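Local coordinates for protein citrate synthase (PDB 6ABW) that binds acetyl-CoA and probably condenses it with oxaloacetate and water to give citrate and free CoA in the tricarboxylic acid cycle, at residues E83-P88 against R138-V143; Q89-M94 against E109-A114; G245-T250 against F301-K306; M249-F254 against E308-E313. All blocks are in the same frame, centred on the assembly; numbering follows the deposited sequence.

Contact 1: E83-P88 against R138-V143; sequences EAYEVP and RASTVV
R138 and T141, one turn apart on helix 128-151, each donate a hydrogen bond to a backbone carbonyl of 83-88. R138 NE meets A84 O at 3.0 Å, arriving on a lone pair in the carbonyl plane, although the oxygen is tilted 20° from the guanidinium plane. T141 OG1 reaches Y85 O at 2.7 Å, the hydroxyl being placed for it by lying anti to T141's own carbonyl carbon (chi1 -57°). One water accepts from R138 NH2 in the guanidinium plane and donates to E83 O and E86 O, while another bridges Y85 OH and S140 OG. The carbonyls held in this way belong to the end of helix 71-84 and the turn that leads to helix 89-97, so side chains of helix 128-151 hold the link between two successive helices of this largely helical fold. R138 NH1 also bonds Y215. The long R138 chain can lay its methylenes on V87 while NE bonds A84, and T141 offers both a hydroxyl and a methyl. V87 CG1 lies 3.8 Å from R138 CG, and V87 CG2 meets T141 CG2 tip to tip at 4.0 Å. The Y85 ring brings CE1 to 4.0 Å from S140 CB.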
loop_
_atom_site.group_PDB
_atom_site.type_symbol
_atom_site.label_atom_id
_atom_site.label_comp_id
_atom_site.label_asym_id
_atom_site.label_seq_id
_atom_site.Cartn_x
_atom_site.Cartn_y
_atom_site.Cartn_z
ATOM N N GLU A 83 -11.684 15.746 18.443
ATOM C CA GLU A 83 -11.326 16.877 17.539
ATOM C C GLU A 83 -10.848 16.317 16.189
ATOM O O GLU A 83 -10.857 17.035 15.228
ATOM C CB GLU A 83 -10.349 17.829 18.199
ATOM C CG GLU A 83 -8.958 17.326 18.314
ATOM C CD GLU A 83 -8.011 18.220 19.118
ATOM O OE1 GLU A 83 -7.025 17.652 19.704
ATOM O OE2 GLU A 83 -8.221 19.468 19.150
ATOM N N ALA A 84 -10.468 15.031 16.143
ATOM C CA ALA A 84 -9.955 14.429 14.916
ATOM C C ALA A 84 -11.046 13.882 13.981
ATOM O O ALA A 84 -10.742 13.639 12.838
ATOM C CB ALA A 84 -8.969 13.354 15.282
ATOM N N TYR A 85 -12.274 13.664 14.416
ATOM C CA TYR A 85 -13.301 13.039 13.541
ATOM C C TYR A 85 -13.515 13.764 12.241
ATOM O O TYR A 85 -13.709 13.124 11.224
ATOM C CB TYR A 85 -14.663 12.929 14.224
ATOM C CG TYR A 85 -14.672 11.904 15.337
ATOM C CD1 TYR A 85 -14.319 10.566 15.071
ATOM C CD2 TYR A 85 -15.181 12.217 16.592
ATOM C CE1 TYR A 85 -14.321 9.608 16.076
ATOM C CE2 TYR A 85 -15.305 11.254 17.592
ATOM C CZ TYR A 85 -14.825 9.968 17.348
ATOM O OH TYR A 85 -14.942 9.050 18.336
ATOM N N GLU A 86 -13.544 15.099 12.284
ATOM C CA GLU A 86 -13.807 15.926 11.118
ATOM C C GLU A 86 -12.643 15.800 10.132
ATOM O O GLU A 86 -11.454 15.917 10.494
ATOM C CB GLU A 86 -14.088 17.453 11.473
ATOM C CG GLU A 86 -13.096 18.143 12.448
ATOM C CD GLU A 86 -13.682 19.318 13.347
ATOM O OE1 GLU A 86 -14.199 20.300 12.755
ATOM O OE2 GLU A 86 -13.575 19.296 14.642
ATOM N N VAL A 87 -12.994 15.469 8.887
ATOM C CA VAL A 87 -12.032 15.487 7.766
ATOM C C VAL A 87 -12.509 16.433 6.676
ATOM O O VAL A 87 -13.657 16.766 6.652
ATOM C CB VAL A 87 -11.846 14.068 7.184
ATOM C CG1 VAL A 87 -11.277 13.178 8.316
ATOM C CG2 VAL A 87 -13.131 13.470 6.619
ATOM N N PRO A 88 -11.640 16.793 5.733
ATOM C CA PRO A 88 -12.142 17.727 4.723
ATOM C C PRO A 88 -13.167 17.105 3.858
ATOM O O PRO A 88 -13.161 15.871 3.610
ATOM C CB PRO A 88 -10.900 18.111 3.938
ATOM C CG PRO A 88 -9.780 17.779 4.815
ATOM C CD PRO A 88 -10.198 16.584 5.609
ATOM N N ARG A 138 -10.276 9.061 12.592
ATOM C CA ARG A 138 -10.612 9.270 11.198
ATOM C C ARG A 138 -11.014 7.966 10.472
ATOM O O ARG A 138 -11.803 8.000 9.563
ATOM C CB ARG A 138 -9.480 9.997 10.507
ATOM C CG ARG A 138 -9.382 11.428 11.057
ATOM C CD ARG A 138 -8.106 12.115 10.724
ATOM N NE ARG A 138 -8.166 13.446 11.316
ATOM C CZ ARG A 138 -7.138 14.272 11.493
ATOM N NH1 ARG A 138 -5.902 13.933 11.230
ATOM N NH2 ARG A 138 -7.372 15.485 12.033
ATOM N N ALA A 139 -10.505 6.832 10.959
ATOM C CA ALA A 139 -10.973 5.510 10.508
ATOM C C ALA A 139 -12.440 5.335 10.777
ATOM O O ALA A 139 -13.165 4.824 9.928
ATOM C CB ALA A 139 -10.143 4.379 11.095
ATOM N N SER A 140 -12.893 5.826 11.932
ATOM C CA SER A 140 -14.328 5.834 12.258
ATOM C C SER A 140 -15.132 6.643 11.237
ATOM O O SER A 140 -16.143 6.159 10.670
ATOM C CB SER A 140 -14.515 6.381 13.703
ATOM O OG SER A 140 -15.870 6.421 14.012
ATOM N N THR A 141 -14.672 7.853 10.957
ATOM C CA THR A 141 -15.335 8.688 9.967
ATOM C C THR A 141 -15.413 8.060 8.588
ATOM O O THR A 141 -16.450 8.055 7.947
ATOM C CB THR A 141 -14.607 10.010 9.907
ATOM O OG1 THR A 141 -14.603 10.605 11.229
ATOM C CG2 THR A 141 -15.291 10.981 8.927
ATOM N N VAL A 142 -14.288 7.495 8.155
ATOM C CA VAL A 142 -14.213 6.793 6.873
ATOM C C VAL A 142 -15.123 5.597 6.789
ATOM O O VAL A 142 -15.909 5.500 5.842
ATOM C CB VAL A 142 -12.760 6.400 6.568
ATOM C CG1 VAL A 142 -12.683 5.455 5.375
ATOM C CG2 VAL A 142 -11.978 7.708 6.313
ATOM N N VAL A 143 -15.132 4.728 7.801
ATOM C CA VAL A 143 -15.917 3.513 7.695
ATOM C C VAL A 143 -17.437 3.806 7.720
ATOM O O VAL A 143 -18.214 3.276 6.915
ATOM C CB VAL A 143 -15.478 2.492 8.748
ATOM C CG1 VAL A 143 -16.374 1.288 8.668
ATOM C CG2 VAL A 143 -14.042 2.038 8.486
HETATM O O HOH W 1 -10.010 16.870 12.436
HETATM O O HOH W 2 -16.261 6.988 16.641
#

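Contact 2: Q89-M94 against E109-A114; sequences QQVIDM and ETAFSA
M94 and V91 reach helix 104-119 through their torsions. With CG of M94 opposite the carbonyl carbon (chi1 -70°) and chi2 extended, the thioether runs out toward A114, and the unbranched chain can bend at chi3 (27°) to set its methyl between A114 and T110. That methyl, M94 CE, lies 3.6 Å from A114 CB, and the same M94 CE lies 3.6 Å from T110 CG2, across which the methionine passes at a slant. One turn earlier, V91 divides its branches: CG1 sits 4.2 Å from A111 CB, while CG2 faces A114 CB at 4.2 Å. The small methyls of A111 and A114 let V91 and M94 lie against the partner helix. The two helical segments run nearly antiparallel (159°), with their axes 9.3 Å apart. The pair borders the dimer interface: M94 packs on M94 of the second subunit, and S113, whose OG bonds E109 O of its own helix, also bonds S113 OG of the second subunit. T110 OG1 is taken up by G106 O. With the hydroxyls engaged elsewhere, the side chains that meet here do so through methyls and a thioether, so this contact probably rests on dispersion and the exclusion of water.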
loop_
_atom_site.group_PDB
_atom_site.type_symbol
_atom_site.label_atom_id
_atom_site.label_comp_id
_atom_site.label_asym_id
_atom_site.label_seq_id
_atom_site.Cartn_x
_atom_site.Cartn_y
_atom_site.Cartn_z
ATOM N N GLN A 89 -14.058 17.958 3.381
ATOM C CA GLN A 89 -15.128 17.542 2.512
ATOM C C GLN A 89 -14.673 16.755 1.270
ATOM O O GLN A 89 -15.405 15.858 0.807
ATOM C CB GLN A 89 -16.051 18.721 2.118
ATOM C CG GLN A 89 -17.344 18.632 2.933
ATOM C CD GLN A 89 -18.265 17.526 2.453
ATOM O OE1 GLN A 89 -18.318 17.215 1.242
ATOM N NE2 GLN A 89 -19.036 16.939 3.386
ATOM N N GLN A 90 -13.469 17.052 0.796
ATOM C CA GLN A 90 -12.919 16.395 -0.367
ATOM C C GLN A 90 -12.743 14.890 -0.110
ATOM O O GLN A 90 -12.918 14.099 -1.032
ATOM C CB GLN A 90 -11.600 17.026 -0.772
ATOM C CG GLN A 90 -11.724 18.430 -1.330
ATOM C CD GLN A 90 -11.941 19.533 -0.310
ATOM O OE1 GLN A 90 -11.715 19.377 0.910
ATOM N NE2 GLN A 90 -12.406 20.656 -0.805
ATOM N N VAL A 91 -12.412 14.497 1.136
ATOM C CA VAL A 91 -12.269 13.071 1.448
ATOM C C VAL A 91 -13.640 12.380 1.342
ATOM O O VAL A 91 -13.771 11.285 0.758
ATOM C CB VAL A 91 -11.674 12.855 2.840
ATOM C CG1 VAL A 91 -11.556 11.381 3.134
ATOM C CG2 VAL A 91 -10.292 13.448 2.875
ATOM N N ILE A 92 -14.668 13.028 1.917
ATOM C CA ILE A 92 -16.008 12.530 1.855
ATOM C C ILE A 92 -16.470 12.445 0.396
ATOM O O ILE A 92 -17.038 11.428 -0.031
ATOM C CB ILE A 92 -16.996 13.391 2.709
ATOM C CG1 ILE A 92 -16.605 13.476 4.180
ATOM C CG2 ILE A 92 -18.441 12.942 2.492
ATOM C CD1 ILE A 92 -16.266 12.160 4.802
ATOM N N ASP A 93 -16.205 13.494 -0.392
ATOM C CA ASP A 93 -16.624 13.534 -1.804
ATOM C C ASP A 93 -16.025 12.359 -2.549
ATOM O O ASP A 93 -16.662 11.747 -3.429
ATOM C CB ASP A 93 -16.153 14.819 -2.508
ATOM C CG ASP A 93 -16.825 16.117 -1.989
ATOM O OD1 ASP A 93 -17.801 16.045 -1.197
ATOM O OD2 ASP A 93 -16.307 17.225 -2.384
ATOM N N MET A 94 -14.801 12.023 -2.218
ATOM C CA MET A 94 -14.152 10.922 -2.911
ATOM C C MET A 94 -14.793 9.602 -2.646
ATOM O O MET A 94 -15.011 8.809 -3.574
ATOM C CB MET A 94 -12.693 10.816 -2.507
ATOM C CG MET A 94 -11.918 12.001 -3.079
ATOM S SD MET A 94 -10.122 11.980 -2.750
ATOM C CE MET A 94 -9.882 10.227 -2.609
ATOM N N GLU A 109 -9.303 2.301 1.294
ATOM C CA GLU A 109 -7.978 2.470 0.771
ATOM C C GLU A 109 -7.866 3.848 0.084
ATOM O O GLU A 109 -6.878 4.610 0.325
ATOM C CB GLU A 109 -7.657 1.311 -0.194
ATOM C CG GLU A 109 -6.287 1.278 -0.792
ATOM C CD GLU A 109 -6.216 0.471 -2.084
ATOM O OE1 GLU A 109 -6.938 0.807 -3.057
ATOM O OE2 GLU A 109 -5.393 -0.419 -2.212
ATOM N N THR A 110 -8.885 4.221 -0.676
ATOM C CA THR A 110 -8.878 5.455 -1.413
ATOM C C THR A 110 -8.966 6.646 -0.458
ATOM O O THR A 110 -8.211 7.607 -0.546
ATOM C CB THR A 110 -9.993 5.461 -2.448
ATOM O OG1 THR A 110 -9.837 4.332 -3.309
ATOM C CG2 THR A 110 -9.934 6.715 -3.304
ATOM N N ALA A 111 -9.878 6.551 0.498
ATOM C CA ALA A 111 -10.011 7.573 1.524
ATOM C C ALA A 111 -8.775 7.755 2.376
ATOM O O ALA A 111 -8.332 8.852 2.592
ATOM C CB ALA A 111 -11.238 7.306 2.354
ATOM N N PHE A 112 -8.099 6.670 2.734
ATOM C CA PHE A 112 -6.856 6.766 3.506
ATOM C C PHE A 112 -5.717 7.325 2.665
ATOM O O PHE A 112 -4.863 8.006 3.231
ATOM C CB PHE A 112 -6.493 5.429 4.160
ATOM C CG PHE A 112 -7.030 5.323 5.520
ATOM C CD1 PHE A 112 -8.317 4.952 5.758
ATOM C CD2 PHE A 112 -6.238 5.784 6.597
ATOM C CE1 PHE A 112 -8.823 4.959 7.064
ATOM C CE2 PHE A 112 -6.747 5.820 7.898
ATOM C CZ PHE A 112 -8.043 5.444 8.121
ATOM N N SER A 113 -5.751 7.120 1.325
ATOM C CA SER A 113 -4.693 7.737 0.476
ATOM C C SER A 113 -4.892 9.241 0.475
ATOM O O SER A 113 -3.918 9.994 0.598
ATOM C CB SER A 113 -4.579 7.255 -1.009
ATOM O OG SER A 113 -4.556 5.838 -1.068
ATOM N N ALA A 114 -6.148 9.677 0.402
ATOM C CA ALA A 114 -6.436 11.106 0.480
ATOM C C ALA A 114 -6.093 11.715 1.811
ATOM O O ALA A 114 -5.530 12.789 1.876
ATOM C CB ALA A 114 -7.902 11.378 0.123
#

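Contact 3: G245-T250 against F301-K306; sequences GEPDMT and FEIAQK
I303 projects from helix 295-315 into the turn at 245-250, and every carbon of its side chain finds a partner there. CB lies beside the hydroxyl of T250, and the branch CG2 comes to 3.7 Å from T250 OG1. The other branch starts beside the backbone N (chi1 -69°), which brings CG1 against the backbone of P247: I303 CG1 is 3.7 Å from P247 N. At the tip, CD1 rests on the peptide joining G245 to E246, 3.8 Å from G245 C. A branched aliphatic chain suits this place because its two arms meet T250 and the 245-247 backbone separately. P247 also presents CG to E302 OE1 at 3.8 Å. T250 has a double role, since OG1 bonds P247 O at 2.9 Å, beside the bond from its own N on the same face, while CG2 packs on K306 CG at 3.8 Å. Were T250 an alanine, P247 O would probably be left with one donor fewer and a gap would open beside K306. Beyond that methylene, K306 carries its ammonium to a salt bridge with E251. G245, with positive phi, ends helix 233-244, and a short 3-10 turn at 247-249 leads into helix 250-260: a tight helix-to-helix connection, consistent with the small domain of citrate synthases.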
loop_
_atom_site.group_PDB
_atom_site.type_symbol
_atom_site.label_atom_id
_atom_site.label_comp_id
_atom_site.label_asym_id
_atom_site.label_seq_id
_atom_site.Cartn_x
_atom_site.Cartn_y
_atom_site.Cartn_z
ATOM N N GLY A 245 -30.350 -20.188 5.620
ATOM C CA GLY A 245 -31.619 -19.476 5.562
ATOM C C GLY A 245 -32.507 -19.598 6.756
ATOM O O GLY A 245 -32.966 -18.601 7.275
ATOM N N GLU A 246 -32.734 -20.812 7.252
ATOM C CA GLU A 246 -33.650 -21.092 8.387
ATOM C C GLU A 246 -33.018 -22.168 9.287
ATOM O O GLU A 246 -32.374 -23.082 8.743
ATOM C CB GLU A 246 -34.980 -21.645 7.878
ATOM C CG GLU A 246 -35.732 -20.731 6.941
ATOM C CD GLU A 246 -36.259 -19.472 7.635
ATOM O OE1 GLU A 246 -36.387 -19.510 8.876
ATOM O OE2 GLU A 246 -36.556 -18.435 6.957
ATOM N N PRO A 247 -33.138 -22.029 10.606
ATOM C CA PRO A 247 -32.469 -22.974 11.499
ATOM C C PRO A 247 -32.755 -24.473 11.271
ATOM O O PRO A 247 -31.855 -25.340 11.406
ATOM C CB PRO A 247 -32.999 -22.589 12.897
ATOM C CG PRO A 247 -33.305 -21.138 12.763
ATOM C CD PRO A 247 -33.821 -20.954 11.373
ATOM N N ASP A 248 -34.001 -24.755 10.924
ATOM C CA ASP A 248 -34.404 -26.161 10.625
ATOM C C ASP A 248 -33.758 -26.748 9.357
ATOM O O ASP A 248 -33.905 -27.955 9.084
ATOM C CB ASP A 248 -35.954 -26.292 10.549
ATOM C CG ASP A 248 -36.656 -25.969 11.885
ATOM O OD1 ASP A 248 -35.981 -26.006 12.969
ATOM O OD2 ASP A 248 -37.905 -25.658 11.837
ATOM N N MET A 249 -33.031 -25.931 8.593
ATOM C CA MET A 249 -32.303 -26.395 7.431
ATOM C C MET A 249 -30.834 -26.670 7.668
ATOM O O MET A 249 -30.137 -27.043 6.720
ATOM C CB MET A 249 -32.371 -25.339 6.331
ATOM C CG MET A 249 -33.723 -24.812 6.023
ATOM S SD MET A 249 -34.602 -25.971 5.005
ATOM C CE MET A 249 -36.017 -26.031 6.060
ATOM N N THR A 250 -30.329 -26.358 8.872
ATOM C CA THR A 250 -28.883 -26.441 9.136
ATOM C C THR A 250 -28.320 -27.827 9.004
ATOM O O THR A 250 -27.286 -28.026 8.390
ATOM C CB THR A 250 -28.552 -25.821 10.520
ATOM O OG1 THR A 250 -29.162 -24.519 10.595
ATOM C CG2 THR A 250 -27.056 -25.665 10.679
ATOM N N PHE A 301 -28.135 -16.119 14.297
ATOM C CA PHE A 301 -27.503 -16.504 15.532
ATOM C C PHE A 301 -27.877 -17.956 15.838
ATOM O O PHE A 301 -27.020 -18.757 16.134
ATOM C CB PHE A 301 -27.866 -15.615 16.735
ATOM C CG PHE A 301 -27.303 -16.115 18.032
ATOM C CD1 PHE A 301 -25.951 -15.989 18.312
ATOM C CD2 PHE A 301 -28.103 -16.780 18.956
ATOM C CE1 PHE A 301 -25.382 -16.444 19.506
ATOM C CE2 PHE A 301 -27.532 -17.321 20.134
ATOM C CZ PHE A 301 -26.178 -17.133 20.415
ATOM N N GLU A 302 -29.150 -18.297 15.611
ATOM C CA GLU A 302 -29.628 -19.682 15.846
ATOM C C GLU A 302 -29.022 -20.636 14.870
ATOM O O GLU A 302 -28.646 -21.722 15.238
ATOM C CB GLU A 302 -31.163 -19.746 15.777
ATOM C CG GLU A 302 -31.773 -18.968 16.946
ATOM C CD GLU A 302 -33.299 -19.103 17.088
ATOM O OE1 GLU A 302 -33.912 -19.843 16.256
ATOM O OE2 GLU A 302 -33.878 -18.452 18.030
ATOM N N ILE A 303 -28.889 -20.236 13.608
ATOM C CA ILE A 303 -28.211 -21.095 12.628
ATOM C C ILE A 303 -26.732 -21.274 13.005
ATOM O O ILE A 303 -26.201 -22.372 12.974
ATOM C CB ILE A 303 -28.309 -20.523 11.212
ATOM C CG1 ILE A 303 -29.761 -20.591 10.702
ATOM C CG2 ILE A 303 -27.363 -21.284 10.302
ATOM C CD1 ILE A 303 -30.032 -19.572 9.614
ATOM N N ALA A 304 -26.063 -20.169 13.368
ATOM C CA ALA A 304 -24.632 -20.266 13.757
ATOM C C ALA A 304 -24.435 -21.183 14.944
ATOM O O ALA A 304 -23.519 -22.017 14.940
ATOM C CB ALA A 304 -24.113 -18.893 14.157
ATOM N N GLN A 305 -25.316 -21.052 15.926
ATOM C CA GLN A 305 -25.191 -21.877 17.124
ATOM C C GLN A 305 -25.345 -23.405 16.791
ATOM O O GLN A 305 -24.594 -24.252 17.296
ATOM C CB GLN A 305 -26.125 -21.384 18.253
ATOM C CG GLN A 305 -26.030 -22.221 19.518
ATOM C CD GLN A 305 -26.232 -21.421 20.826
ATOM O OE1 GLN A 305 -25.529 -21.659 21.822
ATOM N NE2 GLN A 305 -27.143 -20.455 20.801
ATOM N N LYS A 306 -26.277 -23.724 15.923
ATOM C CA LYS A 306 -26.474 -25.119 15.496
ATOM C C LYS A 306 -25.279 -25.622 14.690
ATOM O O LYS A 306 -24.793 -26.753 14.899
ATOM C CB LYS A 306 -27.728 -25.209 14.632
ATOM C CG LYS A 306 -28.096 -26.624 14.242
ATOM C CD LYS A 306 -28.047 -27.671 15.395
ATOM C CE LYS A 306 -28.498 -29.044 14.882
ATOM N NZ LYS A 306 -28.762 -29.969 16.026
#

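Contact 4: M249-F254 against E308-E313; sequences MTESWF and EELGVE
F254 lays the face of its ring against L310, whose CB stands 3.7 Å above the ring centroid, only 3° off the normal, in a CH-pi contact. The two side chains lie alongside one another, pointing opposite ways: the leucine's CD1 reaches back to F254 CB at 3.7 Å, while the far end of the ring brings CZ to 3.6 Å from L310 O. F254 takes this course because CG is anti to the backbone N (chi1 -172°), sending the ring toward helix 295-315. The two helical segments run in roughly the same direction, 39° apart, with axes 10.8 Å from each other, a separation that a large aromatic and a leucine can span. The helix of L310 backs the cofactor site: the nearest atoms of G311 and the side chains of L265 and F268, which bind acetyl-CoA, are about 4 Å apart. F254 CE1 lies 4.0 Å from G311 N. Losing the ring to a valine is likely to take the aromatic face from L310 CB and leave a gap between the helices. The same leucine methyl, CD1, touches T250 CG2 at 4.2 Å and packs across E251, which contributes its CG methylene here and has K306 as its charged partner.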
loop_
_atom_site.group_PDB
_atom_site.type_symbol
_atom_site.label_atom_id
_atom_site.label_comp_id
_atom_site.label_asym_id
_atom_site.label_seq_id
_atom_site.Cartn_x
_atom_site.Cartn_y
_atom_site.Cartn_z
ATOM N N MET A 249 -33.031 -25.931 8.593
ATOM C CA MET A 249 -32.303 -26.395 7.431
ATOM C C MET A 249 -30.834 -26.670 7.668
ATOM O O MET A 249 -30.137 -27.043 6.720
ATOM C CB MET A 249 -32.371 -25.339 6.331
ATOM C CG MET A 249 -33.723 -24.812 6.023
ATOM S SD MET A 249 -34.602 -25.971 5.005
ATOM C CE MET A 249 -36.017 -26.031 6.060
ATOM N N THR A 250 -30.329 -26.358 8.872
ATOM C CA THR A 250 -28.883 -26.441 9.136
ATOM C C THR A 250 -28.320 -27.827 9.004
ATOM O O THR A 250 -27.286 -28.026 8.390
ATOM C CB THR A 250 -28.552 -25.821 10.520
ATOM O OG1 THR A 250 -29.162 -24.519 10.595
ATOM C CG2 THR A 250 -27.056 -25.665 10.679
ATOM N N GLU A 251 -28.974 -28.799 9.614
ATOM C CA GLU A 251 -28.474 -30.176 9.558
ATOM C C GLU A 251 -28.333 -30.693 8.154
ATOM O O GLU A 251 -27.327 -31.309 7.806
ATOM C CB GLU A 251 -29.383 -31.134 10.326
ATOM C CG GLU A 251 -29.098 -31.073 11.801
ATOM C CD GLU A 251 -29.887 -32.085 12.680
ATOM O OE1 GLU A 251 -30.518 -33.092 12.150
ATOM O OE2 GLU A 251 -29.776 -31.849 13.933
ATOM N N SER A 252 -29.333 -30.403 7.320
ATOM C CA SER A 252 -29.286 -30.806 5.921
ATOM C C SER A 252 -28.140 -30.155 5.136
ATOM O O SER A 252 -27.417 -30.864 4.405
ATOM C CB SER A 252 -30.657 -30.583 5.210
ATOM O OG SER A 252 -30.536 -30.771 3.813
ATOM N N TRP A 253 -27.955 -28.842 5.307
ATOM C CA TRP A 253 -26.848 -28.158 4.715
ATOM C C TRP A 253 -25.505 -28.788 5.159
ATOM O O TRP A 253 -24.613 -28.979 4.333
ATOM C CB TRP A 253 -26.898 -26.691 5.060
ATOM C CG TRP A 253 -25.827 -25.837 4.462
ATOM C CD1 TRP A 253 -25.925 -25.058 3.342
ATOM C CD2 TRP A 253 -24.518 -25.605 5.012
ATOM N NE1 TRP A 253 -24.722 -24.426 3.112
ATOM C CE2 TRP A 253 -23.856 -24.727 4.141
ATOM C CE3 TRP A 253 -23.832 -26.079 6.169
ATOM C CZ2 TRP A 253 -22.567 -24.265 4.384
ATOM C CZ3 TRP A 253 -22.536 -25.630 6.400
ATOM C CH2 TRP A 253 -21.896 -24.750 5.505
ATOM N N PHE A 254 -25.399 -29.046 6.433
ATOM C CA PHE A 254 -24.131 -29.607 7.012
ATOM C C PHE A 254 -23.926 -31.016 6.421
ATOM O O PHE A 254 -22.813 -31.334 5.984
ATOM C CB PHE A 254 -24.209 -29.696 8.528
ATOM C CG PHE A 254 -22.898 -30.069 9.200
ATOM C CD1 PHE A 254 -21.935 -29.115 9.513
ATOM C CD2 PHE A 254 -22.661 -31.357 9.596
ATOM C CE1 PHE A 254 -20.707 -29.497 10.157
ATOM C CE2 PHE A 254 -21.493 -31.711 10.272
ATOM C CZ PHE A 254 -20.512 -30.780 10.531
ATOM N N GLU A 308 -22.238 -24.517 14.999
ATOM C CA GLU A 308 -21.138 -24.670 15.921
ATOM C C GLU A 308 -21.201 -26.048 16.591
ATOM O O GLU A 308 -20.192 -26.743 16.746
ATOM C CB GLU A 308 -21.237 -23.565 17.013
ATOM C CG GLU A 308 -20.128 -23.678 18.089
ATOM C CD GLU A 308 -20.300 -22.732 19.284
ATOM O OE1 GLU A 308 -21.326 -22.030 19.476
ATOM O OE2 GLU A 308 -19.365 -22.751 20.071
ATOM N N GLU A 309 -22.393 -26.436 16.995
ATOM C CA GLU A 309 -22.591 -27.744 17.663
ATOM C C GLU A 309 -22.212 -28.886 16.728
ATOM O O GLU A 309 -21.454 -29.808 17.069
ATOM C CB GLU A 309 -24.069 -27.938 18.082
ATOM C CG GLU A 309 -24.251 -29.229 18.865
ATOM C CD GLU A 309 -25.556 -29.314 19.656
ATOM O OE1 GLU A 309 -26.644 -29.272 19.004
ATOM O OE2 GLU A 309 -25.491 -29.476 20.922
ATOM N N LEU A 310 -22.765 -28.823 15.528
ATOM C CA LEU A 310 -22.396 -29.837 14.477
ATOM C C LEU A 310 -20.900 -29.855 14.198
ATOM O O LEU A 310 -20.251 -30.928 14.128
ATOM C CB LEU A 310 -23.169 -29.596 13.176
ATOM C CG LEU A 310 -24.700 -29.692 13.287
ATOM C CD1 LEU A 310 -25.376 -29.278 11.992
ATOM C CD2 LEU A 310 -25.127 -31.086 13.661
ATOM N N GLY A 311 -20.302 -28.662 14.033
ATOM C CA GLY A 311 -18.880 -28.572 13.778
ATOM C C GLY A 311 -17.970 -29.085 14.887
ATOM O O GLY A 311 -16.987 -29.783 14.592
ATOM N N VAL A 312 -18.258 -28.735 16.118
ATOM C CA VAL A 312 -17.392 -29.233 17.223
ATOM C C VAL A 312 -17.571 -30.753 17.381
ATOM O O VAL A 312 -16.589 -31.497 17.601
ATOM C CB VAL A 312 -17.657 -28.467 18.544
ATOM C CG1 VAL A 312 -16.873 -29.110 19.723
ATOM C CG2 VAL A 312 -17.245 -26.982 18.343
ATOM N N GLU A 313 -18.809 -31.210 17.279
ATOM C CA GLU A 313 -19.087 -32.695 17.314
ATOM C C GLU A 313 -18.266 -33.435 16.233
ATOM O O GLU A 313 -17.582 -34.437 16.520
ATOM C CB GLU A 313 -20.607 -32.926 17.188
ATOM C CG GLU A 313 -21.028 -34.369 17.432
ATOM C CD GLU A 313 -22.325 -34.819 16.706
ATOM O OE1 GLU A 313 -23.107 -33.992 16.115
ATOM O OE2 GLU A 313 -22.569 -36.055 16.739
#

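How the contacts relate
The four contacts form two clusters within one largely helical chain. Contacts 1 and 2, with centres 10 Å apart, interlock helices 71-84, 89-97, 104-119 and 128-151. Contact 2 falls within the span of sequence that contact 1 brings together, and they meet where V142 packs on A111 and V87 on I92. Contacts 3 and 4 come later in the chain, their centres 8 Å apart. They share M249 and T250, both use helix 295-315, and are joined by the K306 to E251 salt bridge. Between clusters, centres are 37 to 43 Å apart. The first cluster reaches the dimer interface through contact 2; the second, through contact 4, backs residues that bind acetyl-CoA.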